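Mitotic checkpoint control protein kinase BUB1 (Drosophila melanogaster, PDB 6JKK) acts in the mitotic checkpoint at the kinetochore, where its kinase domain, the part present here, probably binds ATP and phosphorylates CENP-E during spindle microtubule capture. Local coordinates at residues P112-I117 and L167-H172; M154-V159 and R284-T289; V158-S163 and T315-A320; I275-T280 and M290-F295. All blocks are in the same frame, centred on the assembly; numbering follows the deposited sequence.

Contact 1 (P112-I117 and L167-H172)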
# COMPACT_ATOMS: atom_id res chain seq x y z
N PRO A 112 -6.78 6.69 9.46
CA PRO A 112 -6.02 5.49 9.85
C PRO A 112 -5.60 4.61 8.67
O PRO A 112 -4.84 3.65 8.88
CB PRO A 112 -7.02 4.71 10.72
CG PRO A 112 -7.99 5.74 11.21
CD PRO A 112 -8.13 6.70 10.06
N SER A 113 -6.06 4.92 7.46
CA SER A 113 -5.82 4.06 6.30
C SER A 113 -4.47 4.29 5.63
O SER A 113 -4.11 3.56 4.71
CB SER A 113 -6.92 4.25 5.25
OG SER A 113 -8.20 4.20 5.84
N TYR A 114 -3.74 5.32 6.07
CA TYR A 114 -2.45 5.63 5.46
C TYR A 114 -1.40 5.74 6.56
O TYR A 114 -1.65 6.37 7.59
CB TYR A 114 -2.53 6.95 4.67
CG TYR A 114 -3.67 6.93 3.68
CD1 TYR A 114 -3.55 6.26 2.46
CD2 TYR A 114 -4.87 7.56 3.97
CE1 TYR A 114 -4.61 6.22 1.57
CE2 TYR A 114 -5.93 7.53 3.08
CZ TYR A 114 -5.79 6.86 1.89
OH TYR A 114 -6.85 6.83 1.00
N ALA A 115 -0.24 5.13 6.33
CA ALA A 115 0.86 5.21 7.28
C ALA A 115 1.15 6.66 7.63
O ALA A 115 1.09 7.52 6.76
CB ALA A 115 2.10 4.55 6.71
N HIS A 116 1.46 6.91 8.90
CA HIS A 116 1.80 8.25 9.37
C HIS A 116 3.21 8.19 9.94
O HIS A 116 3.52 7.31 10.75
CB HIS A 116 0.80 8.71 10.43
CG HIS A 116 1.12 10.05 11.04
ND1 HIS A 116 1.87 10.17 12.19
CD2 HIS A 116 0.77 11.31 10.69
CE1 HIS A 116 1.98 11.45 12.51
NE2 HIS A 116 1.32 12.16 11.61
N ILE A 117 4.09 9.09 9.48
CA ILE A 117 5.43 9.16 10.05
C ILE A 117 5.35 9.98 11.33
O ILE A 117 5.17 11.21 11.29
CB ILE A 117 6.46 9.70 9.02
CG1 ILE A 117 6.59 8.72 7.86
CG2 ILE A 117 7.86 9.92 9.66
CD1 ILE A 117 7.55 9.14 6.76
N LEU A 167 -10.11 -1.00 -2.19
CA LEU A 167 -10.64 -0.12 -3.23
C LEU A 167 -10.93 1.26 -2.65
O LEU A 167 -10.68 2.28 -3.30
CB LEU A 167 -11.91 -0.71 -3.84
CG LEU A 167 -11.69 -1.75 -4.93
CD1 LEU A 167 -12.92 -2.63 -5.08
CD2 LEU A 167 -11.35 -1.06 -6.24
N ASP A 168 -11.48 1.30 -1.44
CA ASP A 168 -11.83 2.58 -0.82
C ASP A 168 -10.56 3.37 -0.52
O ASP A 168 -10.50 4.58 -0.74
CB ASP A 168 -12.62 2.35 0.47
CG ASP A 168 -13.78 3.32 0.65
OD1 ASP A 168 -14.16 4.00 -0.33
OD2 ASP A 168 -14.33 3.37 1.77
N ILE A 169 -9.53 2.68 -0.04
CA ILE A 169 -8.27 3.34 0.32
C ILE A 169 -7.57 3.92 -0.92
O ILE A 169 -7.09 5.06 -0.89
CB ILE A 169 -7.33 2.36 1.07
CG1 ILE A 169 -7.92 2.02 2.44
CG2 ILE A 169 -5.95 2.96 1.23
CD1 ILE A 169 -7.25 0.83 3.14
N VAL A 170 -7.54 3.15 -2.00
CA VAL A 170 -6.91 3.60 -3.24
C VAL A 170 -7.71 4.73 -3.89
O VAL A 170 -7.13 5.71 -4.39
CB VAL A 170 -6.74 2.41 -4.22
CG1 VAL A 170 -6.24 2.87 -5.58
CG2 VAL A 170 -5.79 1.40 -3.62
N ASP A 171 -9.04 4.61 -3.88
CA ASP A 171 -9.90 5.65 -4.42
C ASP A 171 -9.62 7.00 -3.74
O ASP A 171 -9.44 8.02 -4.41
CB ASP A 171 -11.37 5.26 -4.25
CG ASP A 171 -12.31 6.03 -5.16
OD1 ASP A 171 -11.94 6.31 -6.33
OD2 ASP A 171 -13.43 6.36 -4.72
N HIS A 172 -9.56 7.00 -2.41
CA HIS A 172 -9.29 8.24 -1.69
C HIS A 172 -7.87 8.74 -1.93
O HIS A 172 -7.63 9.94 -1.94
CB HIS A 172 -9.56 8.08 -0.19
CG HIS A 172 -11.01 8.13 0.17
ND1 HIS A 172 -11.84 7.03 0.09
CD2 HIS A 172 -11.78 9.15 0.61
CE1 HIS A 172 -13.06 7.37 0.46
NE2 HIS A 172 -13.05 8.65 0.79
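Ser113 and Tyr114 meet Ile169 and His172 on one side of helix 156-175. Ser113 comes first. Its CB points toward the helix, and Ser113 CB lies 3.7 Å from Ile169 CG1, with OG slightly farther from the same atom. The same CB sits over one face of the Tyr114 ring, offset toward the rim. Tyr114 then reaches across with its end. Tyr114 CE1 packs against Ile169 CG2 at 3.5 Å, with the methyl oblique to the ring. Tyr114 OH donates to Ile169 O over 2.6 Å. The hydroxyl lies in the carbonyl plane, on a lone pair of Ile169 O, with a C=O...donor angle of 133°. His172 CB comes to the edge of the ring, 3.2 Å from Tyr114 OH. The imidazole itself turns back along the helix, and ND1 donates to Asp168 O. Segment 112-117 belongs to the loop that joins helix 92-104, the kinase C-helix, to the next strand. Ile101 and Leu105 also pack on Tyr114. The contact thus ties the small lobe to the E-helix of the large lobe. A buried phenol satisfied by a helix carbonyl, with apolar packing beside it, implies a directional link that probably restricts how far the ring can shift.

Contact 2 (M154-V159 and R284-T289)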
# COMPACT_ATOMS: atom_id res chain seq x y z
N MET A 154 -7.70 -18.19 1.68
CA MET A 154 -8.56 -17.24 2.38
C MET A 154 -9.96 -17.32 1.80
O MET A 154 -10.13 -17.42 0.58
CB MET A 154 -8.02 -15.81 2.26
CG MET A 154 -8.81 -14.79 3.07
SD MET A 154 -8.03 -13.16 3.11
CE MET A 154 -6.34 -13.64 3.47
N ASP A 155 -10.97 -17.30 2.67
CA ASP A 155 -12.36 -17.42 2.25
C ASP A 155 -12.74 -16.32 1.27
O ASP A 155 -12.39 -15.15 1.48
CB ASP A 155 -13.29 -17.39 3.46
CG ASP A 155 -14.74 -17.53 3.08
OD1 ASP A 155 -15.25 -18.66 3.11
OD2 ASP A 155 -15.37 -16.50 2.77
N GLU A 156 -13.45 -16.70 0.22
CA GLU A 156 -13.80 -15.78 -0.86
C GLU A 156 -14.48 -14.51 -0.35
O GLU A 156 -14.19 -13.41 -0.81
CB GLU A 156 -14.71 -16.48 -1.88
CG GLU A 156 -14.95 -15.65 -3.14
CD GLU A 156 -16.15 -16.12 -3.93
OE1 GLU A 156 -16.80 -17.11 -3.52
OE2 GLU A 156 -16.44 -15.49 -4.97
N TYR A 157 -15.39 -14.67 0.61
CA TYR A 157 -16.15 -13.53 1.11
C TYR A 157 -15.31 -12.62 2.01
O TYR A 157 -15.47 -11.40 1.99
CB TYR A 157 -17.45 -13.99 1.76
CG TYR A 157 -18.46 -14.43 0.73
CD1 TYR A 157 -18.41 -15.70 0.17
CD2 TYR A 157 -19.44 -13.55 0.28
CE1 TYR A 157 -19.32 -16.10 -0.79
CE2 TYR A 157 -20.35 -13.94 -0.68
CZ TYR A 157 -20.28 -15.21 -1.21
OH TYR A 157 -21.20 -15.58 -2.17
N VAL A 158 -14.39 -13.22 2.76
CA VAL A 158 -13.40 -12.41 3.49
C VAL A 158 -12.57 -11.59 2.49
O VAL A 158 -12.29 -10.41 2.72
CB VAL A 158 -12.50 -13.27 4.40
CG1 VAL A 158 -11.38 -12.43 4.99
CG2 VAL A 158 -13.31 -13.88 5.52
N VAL A 159 -12.21 -12.21 1.37
CA VAL A 159 -11.45 -11.49 0.35
C VAL A 159 -12.28 -10.34 -0.25
O VAL A 159 -11.76 -9.25 -0.49
CB VAL A 159 -10.90 -12.42 -0.76
CG1 VAL A 159 -10.12 -11.62 -1.81
CG2 VAL A 159 -9.99 -13.51 -0.16
N ARG A 284 -15.96 -21.49 -11.24
CA ARG A 284 -17.36 -21.19 -11.57
C ARG A 284 -18.19 -20.98 -10.30
O ARG A 284 -19.14 -20.20 -10.29
CB ARG A 284 -17.99 -22.33 -12.39
CG ARG A 284 -19.07 -21.94 -13.44
CD ARG A 284 -19.97 -20.74 -13.11
NE ARG A 284 -20.75 -20.89 -11.88
CZ ARG A 284 -21.90 -20.26 -11.63
NH1 ARG A 284 -22.42 -19.44 -12.53
NH2 ARG A 284 -22.53 -20.46 -10.48
N TYR A 285 -17.84 -21.69 -9.24
CA TYR A 285 -18.62 -21.60 -8.01
C TYR A 285 -18.31 -20.34 -7.19
O TYR A 285 -19.07 -20.00 -6.28
CB TYR A 285 -18.47 -22.87 -7.17
CG TYR A 285 -17.06 -23.34 -6.96
CD1 TYR A 285 -16.49 -24.27 -7.81
CD2 TYR A 285 -16.31 -22.87 -5.90
CE1 TYR A 285 -15.21 -24.72 -7.62
CE2 TYR A 285 -15.03 -23.30 -5.70
CZ TYR A 285 -14.48 -24.23 -6.56
OH TYR A 285 -13.19 -24.66 -6.35
N PHE A 286 -17.22 -19.66 -7.52
CA PHE A 286 -16.99 -18.32 -6.98
C PHE A 286 -18.02 -17.39 -7.58
O PHE A 286 -18.79 -17.79 -8.46
CB PHE A 286 -15.59 -17.79 -7.34
CG PHE A 286 -14.51 -18.21 -6.39
CD1 PHE A 286 -13.34 -17.45 -6.28
CD2 PHE A 286 -14.63 -19.36 -5.63
CE1 PHE A 286 -12.32 -17.83 -5.41
CE2 PHE A 286 -13.63 -19.76 -4.76
CZ PHE A 286 -12.47 -18.99 -4.65
N GLN A 287 -18.03 -16.14 -7.13
CA GLN A 287 -18.85 -15.14 -7.79
C GLN A 287 -18.10 -14.72 -9.05
O GLN A 287 -17.56 -13.62 -9.14
CB GLN A 287 -19.15 -13.98 -6.84
CG GLN A 287 -19.95 -14.43 -5.61
CD GLN A 287 -21.27 -15.10 -5.98
OE1 GLN A 287 -22.07 -14.51 -6.71
NE2 GLN A 287 -21.49 -16.32 -5.51
N ARG A 288 -18.08 -15.64 -10.01
CA ARG A 288 -17.23 -15.59 -11.20
C ARG A 288 -17.40 -14.32 -12.01
O ARG A 288 -16.44 -13.61 -12.28
CB ARG A 288 -17.53 -16.80 -12.09
CG ARG A 288 -16.33 -17.65 -12.42
CD ARG A 288 -16.08 -17.71 -13.92
NE ARG A 288 -17.29 -18.05 -14.67
CZ ARG A 288 -17.57 -19.26 -15.13
NH1 ARG A 288 -16.73 -20.27 -14.92
NH2 ARG A 288 -18.69 -19.47 -15.81
N THR A 289 -18.65 -14.05 -12.40
CA THR A 289 -18.97 -12.85 -13.17
C THR A 289 -18.50 -11.59 -12.46
O THR A 289 -17.96 -10.68 -13.08
CB THR A 289 -20.49 -12.77 -13.47
OG1 THR A 289 -20.89 -13.95 -14.18
CG2 THR A 289 -20.81 -11.55 -14.31
O HOH W 1 -19.27 -17.93 -4.38
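Glu156 reaches from the first turn of helix 156-175 to Phe286 and Gln287, and it buries more surface here than any other residue. Its CG is anti to its backbone N (chi1 -171°), and the chain beyond is extended. This carries the carboxylate across to the other segment, where it stacks on the Phe286 ring with the two planes 16° apart. Glu156 CD lies 3.6 Å above that ring, offset toward the rim. Behind it, Glu156 CG makes a CH-pi contact, 4.1 Å from the centroid of the Phe286 ring and over the same face. Gln287 N gives OE2 of Glu156 a hydrogen bond of 2.8 Å, nearly straight at 178°, on the syn lone pair. Trp291 NE1 is a second donor to OE2. Gln287 is the centre of an inverse gamma turn and the N-cap residue of helix 288-299. Two helices of the kinase large lobe therefore meet here at their N-terminal ends. The carboxylate beside the start of helix 288-299 probably gains some stabilisation as an anion. A water joins Glu156 OE1, Tyr285 O and the side-chain amide of Gln287, donating to the two oxygens and accepting from NE2. Gln287 CG lies 3.8 Å from Tyr157 OH, which is hydrogen-bonded to Lys324. Asp155 caps helix 156-175: its OD2 accepts from Tyr157 N over 2.8 Å.

Contact 3 (V158-S163 and T315-A320)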
# COMPACT_ATOMS: atom_id res chain seq x y z
N VAL A 158 -14.39 -13.22 2.76
CA VAL A 158 -13.40 -12.41 3.49
C VAL A 158 -12.57 -11.59 2.49
O VAL A 158 -12.29 -10.41 2.72
CB VAL A 158 -12.50 -13.27 4.40
CG1 VAL A 158 -11.38 -12.43 4.99
CG2 VAL A 158 -13.31 -13.88 5.52
N VAL A 159 -12.21 -12.21 1.37
CA VAL A 159 -11.45 -11.49 0.35
C VAL A 159 -12.28 -10.34 -0.25
O VAL A 159 -11.76 -9.25 -0.49
CB VAL A 159 -10.90 -12.42 -0.76
CG1 VAL A 159 -10.12 -11.62 -1.81
CG2 VAL A 159 -9.99 -13.51 -0.16
N MET A 160 -13.57 -10.58 -0.48
CA MET A 160 -14.44 -9.52 -0.98
C MET A 160 -14.46 -8.33 -0.02
O MET A 160 -14.43 -7.17 -0.45
CB MET A 160 -15.88 -10.01 -1.15
CG MET A 160 -16.05 -11.12 -2.14
SD MET A 160 -17.81 -11.41 -2.29
CE MET A 160 -17.75 -13.06 -2.98
N HIS A 161 -14.52 -8.63 1.28
CA HIS A 161 -14.56 -7.58 2.30
C HIS A 161 -13.27 -6.76 2.30
O HIS A 161 -13.31 -5.51 2.33
CB HIS A 161 -14.79 -8.20 3.68
CG HIS A 161 -15.28 -7.24 4.72
ND1 HIS A 161 -14.50 -6.23 5.23
CD2 HIS A 161 -16.48 -7.14 5.35
CE1 HIS A 161 -15.19 -5.55 6.13
NE2 HIS A 161 -16.39 -6.09 6.23
N LEU A 162 -12.14 -7.45 2.25
CA LEU A 162 -10.83 -6.81 2.21
C LEU A 162 -10.62 -6.04 0.90
O LEU A 162 -10.02 -4.98 0.90
CB LEU A 162 -9.71 -7.84 2.40
CG LEU A 162 -9.60 -8.51 3.77
CD1 LEU A 162 -8.48 -9.55 3.78
CD2 LEU A 162 -9.37 -7.46 4.85
N SER A 163 -11.12 -6.59 -0.21
CA SER A 163 -11.02 -5.92 -1.50
C SER A 163 -11.81 -4.61 -1.53
O SER A 163 -11.39 -3.62 -2.13
CB SER A 163 -11.51 -6.85 -2.61
OG SER A 163 -10.68 -7.98 -2.71
N THR A 315 -19.53 -1.30 -4.87
CA THR A 315 -20.96 -1.64 -4.88
C THR A 315 -21.18 -3.10 -5.30
O THR A 315 -22.01 -3.80 -4.71
CB THR A 315 -21.75 -0.69 -5.79
OG1 THR A 315 -21.68 0.63 -5.24
CG2 THR A 315 -23.22 -1.12 -5.89
N GLN A 316 -20.43 -3.55 -6.30
CA GLN A 316 -20.58 -4.93 -6.76
C GLN A 316 -20.24 -5.91 -5.65
O GLN A 316 -20.96 -6.89 -5.44
CB GLN A 316 -19.71 -5.18 -8.00
CG GLN A 316 -20.17 -4.41 -9.25
CD GLN A 316 -19.54 -4.95 -10.52
OE1 GLN A 316 -19.56 -6.16 -10.77
NE2 GLN A 316 -18.97 -4.06 -11.32
N LEU A 317 -19.15 -5.63 -4.94
CA LEU A 317 -18.71 -6.47 -3.83
C LEU A 317 -19.72 -6.46 -2.67
O LEU A 317 -20.00 -7.51 -2.09
CB LEU A 317 -17.33 -6.03 -3.34
CG LEU A 317 -16.18 -6.31 -4.31
CD1 LEU A 317 -14.97 -5.43 -3.98
CD2 LEU A 317 -15.80 -7.78 -4.28
N LYS A 318 -20.24 -5.29 -2.34
CA LYS A 318 -21.22 -5.17 -1.26
C LYS A 318 -22.49 -5.96 -1.57
O LYS A 318 -23.11 -6.54 -0.68
CB LYS A 318 -21.60 -3.71 -1.04
CG LYS A 318 -20.42 -2.80 -0.82
CD LYS A 318 -20.12 -2.60 0.64
CE LYS A 318 -19.93 -1.13 0.91
NZ LYS A 318 -20.96 -0.38 0.16
N CYS A 319 -22.88 -5.97 -2.85
CA CYS A 319 -24.07 -6.69 -3.27
C CYS A 319 -23.88 -8.19 -3.08
O CYS A 319 -24.80 -8.90 -2.66
CB CYS A 319 -24.40 -6.40 -4.73
SG CYS A 319 -25.11 -4.77 -5.03
N ALA A 320 -22.69 -8.68 -3.40
CA ALA A 320 -22.39 -10.09 -3.24
C ALA A 320 -22.34 -10.45 -1.76
O ALA A 320 -22.84 -11.49 -1.34
CB ALA A 320 -21.08 -10.44 -3.93
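Met160 and Leu317 form the centre of an apolar contact between two helices. Leu317 CD2 rests 3.8 Å from Met160 CB and also approaches Met160 CG. The other branch turns to the next helical turn, where Leu317 CD1 lies 4.0 Å from Ser163 CB. The serine meets Leu317 with carbon alone. The leucine end is thus shared between residues three apart on helix 156-175. The side chains of Met160 and Leu317 cross at a slant. Met160 has CG beside the backbone N (chi1 -62°) and an extended chain beyond it, which brings its sulfur to the Ala320 methyl. Met160 SD lies 3.8 Å from Ala320 CB. The axes of segments 158-163 and 315-320 approach to 9.5 Å, and their directions differ by 148°, so the helices run roughly antiparallel. They belong to the helical large lobe of the kinase fold, and helix 310-322 comes late in the chain, before helix 325-339. Helix 288-299 fills in alongside: Trp291 packs on Met160, while Met290 and Ile294 pack on Leu317. Helix 246-261 reaches the same region through Met256, which touches Ser163. Hydrogen bonding of the buried Ser163 hydroxyl stays within helix 156-175. Ser163 OG donates to Val159 O over 2.8 Å, from 43° above the carbonyl plane. That carbonyl also accepts from Ser163 N.

Contact 4 (I275-T280 and M290-F295)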
# COMPACT_ATOMS: atom_id res chain seq x y z
N ILE A 275 -7.87 -8.45 -24.60
CA ILE A 275 -8.17 -8.18 -23.20
C ILE A 275 -7.23 -8.96 -22.28
O ILE A 275 -7.04 -10.16 -22.44
CB ILE A 275 -9.64 -8.55 -22.89
CG1 ILE A 275 -10.60 -7.63 -23.64
CG2 ILE A 275 -9.91 -8.50 -21.39
CD1 ILE A 275 -10.47 -6.16 -23.26
N TRP A 276 -6.65 -8.25 -21.31
CA TRP A 276 -5.75 -8.87 -20.35
C TRP A 276 -6.49 -9.35 -19.10
O TRP A 276 -7.28 -8.61 -18.51
CB TRP A 276 -4.64 -7.89 -19.97
CG TRP A 276 -3.75 -7.52 -21.13
CD1 TRP A 276 -4.02 -6.59 -22.10
CD2 TRP A 276 -2.46 -8.05 -21.44
NE1 TRP A 276 -2.97 -6.53 -23.00
CE2 TRP A 276 -2.00 -7.41 -22.60
CE3 TRP A 276 -1.65 -9.02 -20.84
CZ2 TRP A 276 -0.76 -7.71 -23.17
CZ3 TRP A 276 -0.42 -9.31 -21.40
CH2 TRP A 276 0.01 -8.66 -22.56
N MET A 277 -6.23 -10.59 -18.71
CA MET A 277 -6.81 -11.17 -17.51
C MET A 277 -5.74 -12.02 -16.83
O MET A 277 -4.76 -12.41 -17.47
CB MET A 277 -8.03 -12.04 -17.86
CG MET A 277 -9.21 -11.26 -18.42
SD MET A 277 -9.90 -10.13 -17.20
CE MET A 277 -10.95 -11.25 -16.28
N PRO A 278 -5.92 -12.30 -15.53
CA PRO A 278 -5.00 -13.25 -14.90
C PRO A 278 -5.05 -14.60 -15.59
O PRO A 278 -6.10 -14.98 -16.13
CB PRO A 278 -5.54 -13.37 -13.48
CG PRO A 278 -6.24 -12.05 -13.23
CD PRO A 278 -6.86 -11.71 -14.56
N LYS A 279 -3.94 -15.32 -15.58
CA LYS A 279 -3.85 -16.63 -16.21
C LYS A 279 -4.78 -17.62 -15.49
O LYS A 279 -5.30 -18.56 -16.09
CB LYS A 279 -2.41 -17.12 -16.14
CG LYS A 279 -2.06 -18.27 -17.05
CD LYS A 279 -0.55 -18.39 -17.15
CE LYS A 279 -0.15 -19.65 -17.88
NZ LYS A 279 1.34 -19.72 -18.02
N THR A 280 -4.99 -17.36 -14.20
CA THR A 280 -5.83 -18.20 -13.36
C THR A 280 -7.32 -18.02 -13.65
O THR A 280 -7.83 -16.90 -13.64
CB THR A 280 -5.58 -17.88 -11.86
OG1 THR A 280 -4.21 -18.14 -11.54
CG2 THR A 280 -6.47 -18.73 -10.97
N MET A 290 -18.68 -11.55 -11.14
CA MET A 290 -18.27 -10.38 -10.37
C MET A 290 -16.75 -10.19 -10.38
O MET A 290 -16.26 -9.10 -10.68
CB MET A 290 -18.76 -10.47 -8.92
CG MET A 290 -18.28 -9.31 -8.06
SD MET A 290 -18.45 -9.63 -6.30
CE MET A 290 -17.10 -10.79 -6.04
N TRP A 291 -16.02 -11.25 -10.04
CA TRP A 291 -14.56 -11.18 -10.00
C TRP A 291 -14.01 -10.87 -11.39
O TRP A 291 -13.08 -10.07 -11.53
CB TRP A 291 -13.94 -12.47 -9.47
CG TRP A 291 -14.09 -12.64 -7.98
CD1 TRP A 291 -14.79 -13.61 -7.33
CD2 TRP A 291 -13.52 -11.80 -6.97
NE1 TRP A 291 -14.70 -13.43 -5.96
CE2 TRP A 291 -13.92 -12.32 -5.72
CE3 TRP A 291 -12.71 -10.66 -6.99
CZ2 TRP A 291 -13.53 -11.74 -4.51
CZ3 TRP A 291 -12.33 -10.09 -5.79
CH2 TRP A 291 -12.74 -10.63 -4.56
N GLU A 292 -14.58 -11.50 -12.41
CA GLU A 292 -14.14 -11.23 -13.78
C GLU A 292 -14.40 -9.77 -14.17
O GLU A 292 -13.55 -9.15 -14.82
CB GLU A 292 -14.76 -12.23 -14.77
CG GLU A 292 -14.18 -13.64 -14.62
CD GLU A 292 -14.74 -14.63 -15.63
OE1 GLU A 292 -15.77 -14.33 -16.26
OE2 GLU A 292 -14.15 -15.72 -15.77
N ASN A 293 -15.54 -9.22 -13.76
CA ASN A 293 -15.82 -7.79 -13.93
C ASN A 293 -14.73 -6.93 -13.29
O ASN A 293 -14.17 -6.03 -13.92
CB ASN A 293 -17.18 -7.41 -13.32
CG ASN A 293 -18.35 -7.69 -14.25
OD1 ASN A 293 -18.18 -8.02 -15.42
ND2 ASN A 293 -19.57 -7.53 -13.71
N ILE A 294 -14.46 -7.21 -12.01
CA ILE A 294 -13.48 -6.44 -11.25
C ILE A 294 -12.09 -6.50 -11.89
O ILE A 294 -11.46 -5.46 -12.10
CB ILE A 294 -13.41 -6.93 -9.79
CG1 ILE A 294 -14.76 -6.69 -9.09
CG2 ILE A 294 -12.29 -6.21 -9.03
CD1 ILE A 294 -14.89 -7.43 -7.76
N PHE A 295 -11.62 -7.71 -12.20
CA PHE A 295 -10.30 -7.88 -12.79
C PHE A 295 -10.22 -7.20 -14.16
O PHE A 295 -9.25 -6.49 -14.45
CB PHE A 295 -9.95 -9.37 -12.92
CG PHE A 295 -9.83 -10.10 -11.60
CD1 PHE A 295 -9.82 -9.40 -10.39
CD2 PHE A 295 -9.72 -11.48 -11.57
CE1 PHE A 295 -9.70 -10.07 -9.18
CE2 PHE A 295 -9.60 -12.16 -10.37
CZ PHE A 295 -9.59 -11.46 -9.17
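A two-stranded antiparallel hairpin, strands 267-269 and 276-278, lays Met277 and Pro278 of its second strand against Phe295 of helix 288-299. Met277 is bent twice along its chain, at chi2 (-64°) and at chi3. The bends bring its terminal methyl to the helix, where it does all the touching. Met277 CE lies 4.0 Å from Phe295 CB. It is also 3.6 Å from Glu292 O, a plain van der Waals contact with the carbonyl. Pro278 adds CG of its ring. Pro278 CG is 3.9 Å from Phe295 CD2, oblique to the aromatic ring, and the two side chains cross at about a right angle. No hydrogen bond joins the segments. The axes of strand 276-278 and segment 290-295 come within 9.3 Å of each other, and their directions differ by 128°. Leu260 of helix 246-261 packs on Phe295, and His257 of that helix touches Pro278. The phenylalanine is therefore covered by both a strand and a helix. Backbone bonds from Met277 to Val268 hold the strand in its hairpin. Trp276 O accepts from Asn300, just past the end of helix 288-299. This is strand-on-helix packing, in which a short hairpin covers part of the helical large lobe of a protein kinase.

Overall arrangement
Contacts 1, 2 and 3 all use helix 156-175. Contacts 2 and 3 share Val158 and Val159 near its start, while contact 1 lies farther along. Contact 1 lies closest to the chain centre, where that helix faces the small lobe. Contact 3 is also buried, within the large lobe. Contacts 2 and 4 are partly buried and lie toward the outside. Their chemistry differs with place: contacts 3 and 4 are joined by apolar packing, contact 1 adds one buried hydroxyl-to-carbonyl bond, and contact 2 has a carboxylate, a backbone N-H and a water. Helix 288-299 serves contacts 2 and 4. Contacts 1 and 3 touch through Leu167 and Leu317. Asn293 and Gln316 link contacts 3 and 4 by a probable hydrogen bond.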